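Long-range contacts in uncharacterized protein UL16 (Human herpesvirus 5 strain ad169, PDB 2WY3), which helps the virus escape natural killer cells by sequestering stress ligands such as ULBP1 and ULBP2, blocking their interaction with the host receptor KLRK1: residues Val1-Asn9 with Val43-Val51; Val104-Cys114 with Ile125-Gly133. All blocks are in the same frame, centred on the assembly; numbering follows the deposited sequence.

Interaction 1: Val1-Asn9 with Val43-Val51; sequences VDLGSKSSN and VTEDEIIGV. With NAG (2-acetamido-2-deoxy-beta-D-glucopyranose), chain K.
Leu3 lays its CD1 methyl against CG2 of Ile48, 3.9 Å away, the two side chains crossing at about a right angle. The contact is a single antiparallel bridge at the margin of an immunoglobulin-like beta-sandwich, where the N-terminal segment Val1-Asn9 meets the turn leading into strand 49-55. Gly4 and Ile48 form a hydrogen-bonded pair: Gly4 N gives its hydrogen to Ile48 O at 2.9 Å, on a lone pair in the carbonyl plane, while the return bond from Ile48 N reaches Gly4 O from above its plane. Gly4 adopts a positive phi (99°) that would jam a CB against the preceding carbonyl oxygen, which accounts for glycine at the corner where the chain leaves strand 2-3.

Beyond the bridge, polar groups take over, and they gather on one carboxylate. The side chain of Asp46, part of the type I turn Thr44-Glu47, faces the other segment with CG lodged between its own backbone N and carbonyl carbon (chi1 76°). One oxygen, OD1, accepts from Ser5 OG at 2.7 Å; the other, OD2, accepts from Ser7 N at 2.8 Å. Each uses its syn lone pair, so the two bonds fix the rotation of the carboxylate. Ser5 OG is itself an acceptor for Ser8 N in an ST motif, and it thereby ties the type I turn Lys6-Asn9 to the turn opposite. Outside the pair, Glu47 makes a salt bridge with Arg116 and Asp2 one with Arg13. Glu45 leads its end away from Val1-Asn9, and its OE1 accepts from N2 of an N-acetylglucosamine (NAG, chain K) at 2.8 Å. A water completes the join between the backbones, accepting from Lys6 N at 3.0 Å and donating to Asp46 O at 2.8 Å.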
loop_
_atom_site.group_PDB
_atom_site.type_symbol
_atom_site.label_atom_id
_atom_site.label_comp_id
_atom_site.label_asym_id
_atom_site.label_seq_id
_atom_site.Cartn_x
_atom_site.Cartn_y
_atom_site.Cartn_z
ATOM N N VAL B 1 10.607 -26.946 -4.343
ATOM C CA VAL B 1 9.611 -26.047 -4.908
ATOM C C VAL B 1 10.232 -25.160 -5.991
ATOM O O VAL B 1 11.378 -24.715 -5.868
ATOM C CB VAL B 1 8.942 -25.190 -3.806
ATOM C CG1 VAL B 1 9.984 -24.416 -3.024
ATOM C CG2 VAL B 1 7.907 -24.254 -4.405
ATOM N N ASP B 2 9.482 -24.926 -7.063
ATOM C CA ASP B 2 9.984 -24.145 -8.187
ATOM C C ASP B 2 9.412 -22.737 -8.156
ATOM O O ASP B 2 8.292 -22.516 -7.680
ATOM C CB ASP B 2 9.630 -24.811 -9.522
ATOM C CG ASP B 2 10.480 -26.045 -9.812
ATOM O OD1 ASP B 2 11.608 -26.146 -9.282
ATOM O OD2 ASP B 2 10.019 -26.913 -10.583
ATOM N N LEU B 3 10.209 -21.792 -8.647
ATOM C CA LEU B 3 9.791 -20.412 -8.834
ATOM C C LEU B 3 10.006 -20.071 -10.305
ATOM O O LEU B 3 10.676 -20.815 -11.027
ATOM C CB LEU B 3 10.659 -19.479 -7.984
ATOM C CG LEU B 3 10.611 -19.514 -6.456
ATOM C CD1 LEU B 3 9.290 -18.968 -5.957
ATOM C CD2 LEU B 3 10.863 -20.914 -5.903
ATOM N N GLY B 4 9.454 -18.946 -10.749
ATOM C CA GLY B 4 9.749 -18.446 -12.077
ATOM C C GLY B 4 8.683 -18.773 -13.114
ATOM O O GLY B 4 7.549 -19.100 -12.774
ATOM N N SER B 5 9.057 -18.675 -14.385
ATOM C CA SER B 5 8.091 -18.787 -15.473
ATOM C C SER B 5 8.486 -19.848 -16.492
ATOM O O SER B 5 9.563 -19.776 -17.072
ATOM C CB SER B 5 7.934 -17.431 -16.169
ATOM O OG SER B 5 7.375 -17.582 -17.462
ATOM N N LYS B 6 7.620 -20.838 -16.699
ATOM C CA LYS B 6 7.896 -21.855 -17.714
ATOM C C LYS B 6 7.860 -21.271 -19.128
ATOM O O LYS B 6 8.645 -21.663 -19.984
ATOM C CB LYS B 6 6.924 -23.026 -17.605
ATOM C CG LYS B 6 7.114 -23.875 -16.352
ATOM C CD LYS B 6 6.121 -25.024 -16.304
ATOM C CE LYS B 6 6.436 -25.971 -15.154
ATOM N NZ LYS B 6 7.838 -26.473 -15.238
ATOM N N SER B 7 6.950 -20.334 -19.374
ATOM C CA SER B 7 6.815 -19.782 -20.721
ATOM C C SER B 7 8.034 -18.949 -21.111
ATOM O O SER B 7 8.380 -18.861 -22.283
ATOM C CB SER B 7 5.520 -18.971 -20.862
ATOM O OG SER B 7 5.553 -17.800 -20.061
ATOM N N SER B 8 8.690 -18.354 -20.120
ATOM C CA SER B 8 9.873 -17.526 -20.359
ATOM C C SER B 8 11.160 -18.338 -20.221
ATOM O O SER B 8 12.265 -17.785 -20.253
ATOM C CB SER B 8 9.919 -16.358 -19.369
ATOM O OG SER B 8 8.715 -15.606 -19.379
ATOM N N ASN B 9 11.013 -19.646 -20.050
ATOM C CA ASN B 9 12.159 -20.528 -19.855
ATOM C C ASN B 9 13.044 -20.052 -18.709
ATOM O O ASN B 9 14.269 -20.182 -18.752
ATOM C CB ASN B 9 12.978 -20.651 -21.143
ATOM C CG ASN B 9 13.928 -21.833 -21.116
ATOM O OD1 ASN B 9 13.709 -22.804 -20.390
ATOM N ND2 ASN B 9 14.993 -21.755 -21.907
ATOM N N VAL B 43 5.195 -8.918 -14.489
ATOM C CA VAL B 43 4.951 -10.288 -14.061
ATOM C C VAL B 43 4.099 -10.986 -15.113
ATOM O O VAL B 43 3.077 -10.452 -15.530
ATOM C CB VAL B 43 4.226 -10.317 -12.703
ATOM C CG1 VAL B 43 3.876 -11.753 -12.304
ATOM C CG2 VAL B 43 5.104 -9.668 -11.635
ATOM N N THR B 44 4.510 -12.169 -15.564
ATOM C CA THR B 44 3.698 -12.880 -16.553
ATOM C C THR B 44 2.664 -13.767 -15.877
ATOM O O THR B 44 2.790 -14.084 -14.703
ATOM C CB THR B 44 4.544 -13.744 -17.511
ATOM O OG1 THR B 44 5.255 -14.733 -16.760
ATOM C CG2 THR B 44 5.535 -12.881 -18.273
ATOM N N GLU B 45 1.652 -14.185 -16.637
ATOM C CA GLU B 45 0.561 -14.976 -16.080
ATOM C C GLU B 45 1.031 -16.223 -15.347
ATOM O O GLU B 45 0.492 -16.568 -14.301
ATOM C CB GLU B 45 -0.434 -15.374 -17.178
ATOM C CG GLU B 45 -1.464 -14.317 -17.500
ATOM C CD GLU B 45 -2.520 -14.830 -18.461
ATOM O OE1 GLU B 45 -2.949 -15.994 -18.304
ATOM O OE2 GLU B 45 -2.917 -14.072 -19.369
ATOM N N ASP B 46 2.034 -16.907 -15.891
ATOM C CA ASP B 46 2.466 -18.169 -15.299
ATOM C C ASP B 46 3.612 -18.011 -14.302
ATOM O O ASP B 46 4.076 -18.989 -13.732
ATOM C CB ASP B 46 2.826 -19.187 -16.389
ATOM C CG ASP B 46 4.173 -18.900 -17.049
ATOM O OD1 ASP B 46 4.783 -17.839 -16.781
ATOM O OD2 ASP B 46 4.627 -19.750 -17.842
ATOM N N GLU B 47 4.054 -16.778 -14.070
ATOM C CA GLU B 47 5.222 -16.575 -13.219
ATOM C C GLU B 47 4.924 -16.767 -11.735
ATOM O O GLU B 47 4.025 -16.127 -11.172
ATOM C CB GLU B 47 5.853 -15.198 -13.445
ATOM C CG GLU B 47 7.199 -15.057 -12.719
ATOM C CD GLU B 47 7.872 -13.720 -12.971
ATOM O OE1 GLU B 47 7.295 -12.900 -13.712
ATOM O OE2 GLU B 47 8.976 -13.494 -12.420
ATOM N N ILE B 48 5.700 -17.639 -11.105
ATOM C CA ILE B 48 5.622 -17.845 -9.673
ATOM C C ILE B 48 6.616 -16.945 -8.966
ATOM O O ILE B 48 7.831 -17.016 -9.219
ATOM C CB ILE B 48 5.900 -19.317 -9.302
ATOM C CG1 ILE B 48 4.880 -20.217 -10.005
ATOM C CG2 ILE B 48 5.870 -19.486 -7.796
ATOM C CD1 ILE B 48 5.219 -21.699 -9.955
ATOM N N ILE B 49 6.089 -16.076 -8.106
ATOM C CA ILE B 49 6.904 -15.211 -7.263
ATOM C C ILE B 49 6.498 -15.452 -5.803
ATOM O O ILE B 49 5.528 -16.163 -5.536
ATOM C CB ILE B 49 6.729 -13.731 -7.658
ATOM C CG1 ILE B 49 5.244 -13.329 -7.657
ATOM C CG2 ILE B 49 7.318 -13.498 -9.047
ATOM C CD1 ILE B 49 5.033 -11.835 -7.883
ATOM N N GLY B 50 7.232 -14.904 -4.848
ATOM C CA GLY B 50 6.857 -15.159 -3.470
ATOM C C GLY B 50 7.796 -14.578 -2.449
ATOM O O GLY B 50 8.746 -13.860 -2.787
ATOM N N VAL B 51 7.556 -14.941 -1.194
ATOM C CA VAL B 51 8.288 -14.360 -0.077
ATOM C C VAL B 51 8.728 -15.468 0.877
ATOM O O VAL B 51 7.910 -16.272 1.316
ATOM C CB VAL B 51 7.411 -13.362 0.710
ATOM C CG1 VAL B 51 8.223 -12.698 1.798
ATOM C CG2 VAL B 51 6.815 -12.305 -0.231
HETATM C C1 NAG K . -4.858 -17.038 -15.105
HETATM C C2 NAG K . -4.841 -18.204 -16.097
HETATM C C3 NAG K . -5.956 -18.060 -17.122
HETATM C C4 NAG K . -7.278 -17.937 -16.387
HETATM C C5 NAG K . -7.225 -16.754 -15.428
HETATM C C6 NAG K . -8.522 -16.655 -14.635
HETATM C C7 NAG K . -2.765 -19.358 -16.578
HETATM C C8 NAG K . -1.566 -19.465 -17.471
HETATM N N2 NAG K . -3.560 -18.308 -16.770
HETATM O O3 NAG K . -5.992 -19.180 -17.977
HETATM O O4 NAG K . -8.316 -17.757 -17.323
HETATM O O5 NAG K . -6.139 -16.861 -14.525
HETATM O O6 NAG K . -8.557 -15.419 -13.960
HETATM O O7 NAG K . -2.978 -20.212 -15.718
HETATM O O HOH W 1 5.642 -21.184 -14.534
HETATM O O HOH W 2 2.732 -16.660 -18.799
HETATM O O HOH W 3 8.105 -13.938 -16.401
#

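Interaction 2: Val104-Cys114 with Ile125-Gly133. With NAG (2-acetamido-2-deoxy-beta-D-glucopyranose), chain M.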
loop_
_atom_site.group_PDB
_atom_site.type_symbol
_atom_site.label_atom_id
_atom_site.label_comp_id
_atom_site.label_asym_id
_atom_site.label_seq_id
_atom_site.Cartn_x
_atom_site.Cartn_y
_atom_site.Cartn_z
ATOM N N VAL B 104 3.997 -8.303 14.943
ATOM C CA VAL B 104 5.392 -8.523 15.300
ATOM C C VAL B 104 5.488 -9.218 16.659
ATOM O O VAL B 104 5.040 -8.690 17.681
ATOM C CB VAL B 104 6.187 -7.203 15.324
ATOM C CG1 VAL B 104 7.633 -7.457 15.729
ATOM C CG2 VAL B 104 6.132 -6.538 13.951
ATOM N N THR B 105 6.038 -10.426 16.651
ATOM C CA THR B 105 6.150 -11.234 17.856
ATOM C C THR B 105 7.460 -11.996 17.817
ATOM O O THR B 105 8.158 -11.994 16.801
ATOM C CB THR B 105 5.033 -12.291 17.932
ATOM O OG1 THR B 105 5.266 -13.291 16.931
ATOM C CG2 THR B 105 3.661 -11.652 17.701
ATOM N N ASN B 106 7.774 -12.669 18.917
ATOM C CA ASN B 106 8.937 -13.547 18.959
ATOM C C ASN B 106 8.914 -14.642 17.880
ATOM O O ASN B 106 9.913 -15.307 17.661
ATOM C CB ASN B 106 9.121 -14.156 20.363
ATOM C CG ASN B 106 7.806 -14.634 20.992
ATOM O OD1 ASN B 106 6.891 -15.100 20.295
ATOM N ND2 ASN B 106 7.738 -14.561 22.332
ATOM N N LEU B 107 7.779 -14.822 17.209
ATOM C CA LEU B 107 7.670 -15.859 16.177
ATOM C C LEU B 107 7.647 -15.299 14.756
ATOM O O LEU B 107 7.641 -16.053 13.785
ATOM C CB LEU B 107 6.426 -16.741 16.427
ATOM C CG LEU B 107 6.503 -17.582 17.700
ATOM C CD1 LEU B 107 5.241 -18.418 17.894
ATOM C CD2 LEU B 107 7.742 -18.490 17.656
ATOM N N THR B 108 7.635 -13.978 14.616
ATOM C CA THR B 108 7.639 -13.397 13.269
ATOM C C THR B 108 8.858 -12.509 13.011
ATOM O O THR B 108 9.015 -11.985 11.902
ATOM C CB THR B 108 6.346 -12.585 12.962
ATOM O OG1 THR B 108 6.223 -11.501 13.892
ATOM C CG2 THR B 108 5.099 -13.489 13.050
ATOM N N VAL B 109 9.704 -12.322 14.025
ATOM C CA VAL B 109 10.968 -11.612 13.816
ATOM C C VAL B 109 11.886 -12.458 12.930
ATOM O O VAL B 109 11.858 -13.692 12.975
ATOM C CB VAL B 109 11.693 -11.266 15.154
ATOM C CG1 VAL B 109 11.003 -10.082 15.857
ATOM C CG2 VAL B 109 11.772 -12.492 16.066
ATOM N N GLY B 110 12.685 -11.797 12.099
ATOM C CA GLY B 110 13.548 -12.526 11.192
ATOM C C GLY B 110 13.754 -11.782 9.889
ATOM O O GLY B 110 13.837 -10.557 9.888
ATOM N N ARG B 111 13.865 -12.536 8.803
ATOM C CA ARG B 111 14.264 -11.978 7.499
ATOM C C ARG B 111 13.227 -12.363 6.465
ATOM O O ARG B 111 12.933 -13.553 6.313
ATOM C CB ARG B 111 15.614 -12.588 7.110
ATOM C CG ARG B 111 16.368 -11.889 5.977
ATOM C CD ARG B 111 17.682 -12.629 5.675
ATOM N NE ARG B 111 17.455 -13.755 4.779
ATOM C CZ ARG B 111 17.847 -15.002 5.006
ATOM N NH1 ARG B 111 18.520 -15.312 6.115
ATOM N NH2 ARG B 111 17.565 -15.939 4.110
ATOM N N TYR B 112 12.673 -11.373 5.760
ATOM C CA TYR B 112 11.673 -11.612 4.714
ATOM C C TYR B 112 12.302 -11.277 3.369
ATOM O O TYR B 112 12.668 -10.123 3.133
ATOM C CB TYR B 112 10.406 -10.756 4.943
ATOM C CG TYR B 112 9.644 -11.196 6.188
ATOM C CD1 TYR B 112 8.536 -12.034 6.084
ATOM C CD2 TYR B 112 10.060 -10.803 7.461
ATOM C CE1 TYR B 112 7.845 -12.459 7.222
ATOM C CE2 TYR B 112 9.370 -11.228 8.607
ATOM C CZ TYR B 112 8.275 -12.055 8.473
ATOM O OH TYR B 112 7.600 -12.483 9.607
ATOM N N ASP B 113 12.439 -12.284 2.511
ATOM C CA ASP B 113 13.112 -12.130 1.219
ATOM C C ASP B 113 12.084 -12.242 0.096
ATOM O O ASP B 113 11.480 -13.300 -0.081
ATOM C CB ASP B 113 14.182 -13.218 1.025
ATOM C CG ASP B 113 15.394 -13.028 1.937
ATOM O OD1 ASP B 113 15.804 -11.873 2.145
ATOM O OD2 ASP B 113 15.940 -14.025 2.450
ATOM N N CYS B 114 11.892 -11.166 -0.660
ATOM C CA CYS B 114 11.006 -11.211 -1.825
ATOM C C CYS B 114 11.767 -11.776 -3.002
ATOM O O CYS B 114 12.789 -11.224 -3.413
ATOM C CB CYS B 114 10.479 -9.828 -2.161
ATOM S SG CYS B 114 9.318 -9.289 -0.864
ATOM N N ILE B 125 14.712 -9.497 -4.623
ATOM C CA ILE B 125 14.542 -8.103 -5.057
ATOM C C ILE B 125 14.511 -7.152 -3.869
ATOM O O ILE B 125 14.904 -5.984 -3.974
ATOM C CB ILE B 125 13.319 -7.910 -5.970
ATOM C CG1 ILE B 125 12.019 -8.188 -5.223
ATOM C CG2 ILE B 125 13.428 -8.805 -7.197
ATOM C CD1 ILE B 125 10.789 -7.832 -6.057
ATOM N N GLU B 126 14.065 -7.658 -2.730
ATOM C CA GLU B 126 14.046 -6.856 -1.504
ATOM C C GLU B 126 14.121 -7.751 -0.290
ATOM O O GLU B 126 13.494 -8.807 -0.249
ATOM C CB GLU B 126 12.770 -6.007 -1.435
ATOM C CG GLU B 126 12.709 -5.107 -0.211
ATOM C CD GLU B 126 11.539 -4.118 -0.237
ATOM O OE1 GLU B 126 10.960 -3.852 -1.321
ATOM O OE2 GLU B 126 11.203 -3.603 0.848
ATOM N N ARG B 127 14.894 -7.322 0.698
ATOM C CA ARG B 127 15.041 -8.070 1.940
ATOM C C ARG B 127 14.671 -7.153 3.090
ATOM O O ARG B 127 15.152 -6.020 3.173
ATOM C CB ARG B 127 16.485 -8.557 2.100
ATOM C CG ARG B 127 16.836 -9.033 3.528
ATOM C CD ARG B 127 18.242 -9.619 3.532
ATOM N NE ARG B 127 18.293 -10.893 2.815
ATOM C CZ ARG B 127 19.413 -11.499 2.432
ATOM N NH1 ARG B 127 20.598 -10.935 2.661
ATOM N NH2 ARG B 127 19.344 -12.665 1.807
ATOM N N LEU B 128 13.792 -7.633 3.969
ATOM C CA LEU B 128 13.401 -6.853 5.135
ATOM C C LEU B 128 13.726 -7.649 6.388
ATOM O O LEU B 128 13.294 -8.794 6.526
ATOM C CB LEU B 128 11.899 -6.553 5.101
ATOM C CG LEU B 128 11.344 -6.023 6.422
ATOM C CD1 LEU B 128 11.878 -4.595 6.669
ATOM C CD2 LEU B 128 9.806 -6.072 6.423
ATOM N N TYR B 129 14.506 -7.049 7.284
ATOM C CA TYR B 129 14.700 -7.623 8.610
ATOM C C TYR B 129 13.670 -7.022 9.561
ATOM O O TYR B 129 13.450 -5.810 9.556
ATOM C CB TYR B 129 16.099 -7.307 9.122
ATOM C CG TYR B 129 17.197 -8.121 8.469
ATOM C CD1 TYR B 129 17.468 -9.418 8.893
ATOM C CD2 TYR B 129 17.980 -7.576 7.455
ATOM C CE1 TYR B 129 18.494 -10.156 8.316
ATOM C CE2 TYR B 129 19.017 -8.318 6.862
ATOM C CZ TYR B 129 19.255 -9.604 7.304
ATOM O OH TYR B 129 20.257 -10.357 6.736
ATOM N N VAL B 130 13.060 -7.877 10.379
ATOM C CA VAL B 130 12.046 -7.464 11.354
ATOM C C VAL B 130 12.538 -7.791 12.757
ATOM O O VAL B 130 12.970 -8.916 13.021
ATOM C CB VAL B 130 10.725 -8.193 11.094
ATOM C CG1 VAL B 130 9.734 -7.954 12.236
ATOM C CG2 VAL B 130 10.147 -7.765 9.726
ATOM N N ARG B 131 12.485 -6.799 13.642
ATOM C CA ARG B 131 12.954 -6.951 15.017
ATOM C C ARG B 131 11.867 -6.460 15.955
ATOM O O ARG B 131 11.011 -5.702 15.547
ATOM C CB ARG B 131 14.222 -6.128 15.219
ATOM C CG ARG B 131 15.374 -6.601 14.343
ATOM C CD ARG B 131 15.838 -7.980 14.836
ATOM N NE ARG B 131 17.040 -8.433 14.129
ATOM C CZ ARG B 131 17.043 -9.281 13.104
ATOM N NH1 ARG B 131 15.897 -9.786 12.631
ATOM N NH2 ARG B 131 18.197 -9.616 12.538
ATOM N N LEU B 132 11.897 -6.904 17.209
ATOM C CA LEU B 132 10.952 -6.394 18.190
ATOM C C LEU B 132 11.246 -4.921 18.439
ATOM O O LEU B 132 12.343 -4.442 18.146
ATOM C CB LEU B 132 11.069 -7.180 19.496
ATOM C CG LEU B 132 10.808 -8.688 19.428
ATOM C CD1 LEU B 132 10.974 -9.309 20.813
ATOM C CD2 LEU B 132 9.416 -8.965 18.888
ATOM N N GLY B 133 10.262 -4.195 18.959
ATOM C CA GLY B 133 10.479 -2.817 19.345
ATOM C C GLY B 133 9.205 -2.003 19.394
ATOM O O GLY B 133 8.128 -2.485 19.044
HETATM C C1 NAG M . 6.461 -14.943 22.907
HETATM C C2 NAG M . 6.634 -15.123 24.423
HETATM C C3 NAG M . 5.303 -15.353 25.135
HETATM C C4 NAG M . 4.293 -14.289 24.732
HETATM C C5 NAG M . 4.218 -14.204 23.208
HETATM C C6 NAG M . 3.277 -13.103 22.728
HETATM C C7 NAG M . 8.824 -16.049 24.851
HETATM C C8 NAG M . 9.635 -17.234 25.292
HETATM N N2 NAG M . 7.514 -16.235 24.736
HETATM O O3 NAG M . 5.520 -15.313 26.532
HETATM O O4 NAG M . 3.030 -14.613 25.284
HETATM O O5 NAG M . 5.502 -13.935 22.666
HETATM O O6 NAG M . 3.151 -13.207 21.322
HETATM O O7 NAG M . 9.369 -14.977 24.591
#
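A beta hairpin of the immunoglobulin-like fold, strands 110-118 and 121-131, is held here together with the tyrosine corner that starts its first strand. Gly110 with Val130 and Tyr112 with Leu128 are antiparallel hydrogen-bonded pairs, and Arg111 with Tyr129 and Asp113 with Arg127 are non-hydrogen-bonded ones. The strand axes run at 161° to each other.

On the face bearing Arg111, Asp113, Tyr129 and Arg127, one carboxylate serves two arginines. Asp113 OD1 takes a nearly straight bond from Arg127 NE at 2.8 Å (171°), while OD2 is gripped side-on by Arg111 through both NE and NH2. Both guanidinium groups have the carboxylate at their edge. Arg111 stretches out to CD with CG anti to the backbone N (chi1 -165°), which carries CG over the face of the Tyr129 ring, 4.0 Å from its centroid, in a CH-pi contact; CD then lies over one face of the Arg127 guanidinium. Sharing the carboxylate probably offsets the closeness of the two positive groups.

The other face turns to the sandwich core. There Val130 CG2 packs 3.7 Å from Tyr112 CE2, and Tyr112 stacks on Phe53. Cys114, two residues on, forms the disulfide with Cys38 that joins the sheets, as is usual in immunoglobulin domains. Past the end of strand 126-131, Leu132 CD2 lies across Val109 CG1 at 3.6 Å and also touches Val104 CG1. The loop before the strand carries a glycan on Asn106 ND2, and Thr105 OG1 makes an ST turn there with Leu107 N. The corner itself closes when Tyr112 OH donates to Thr108 O, four residues earlier, at 2.7 Å, on a lone pair in the carbonyl plane.

Overall arrangement
Two ways of fastening a beta-sandwich meet in one sheet. Interaction 1 ties the N-terminal segment to the entrance of strand 49-55; interaction 2 pairs strands 110-118 and 121-131, the first of them adjacent to 49-55. Their centres are 24 Å apart, on opposite sides of the chain's centre, and interaction 1 closes along the chain before interaction 2 opens. Even so they touch through Val51, whose CG1 lies 3.8 Å from Asp113 O and whose CG2 lies 4.0 Å from Cys114 SG, beside the disulfide to Cys38. Each contact also meets a sugar at its margin, by a hydrogen bond at Glu45 and by the covalent link at Asn106.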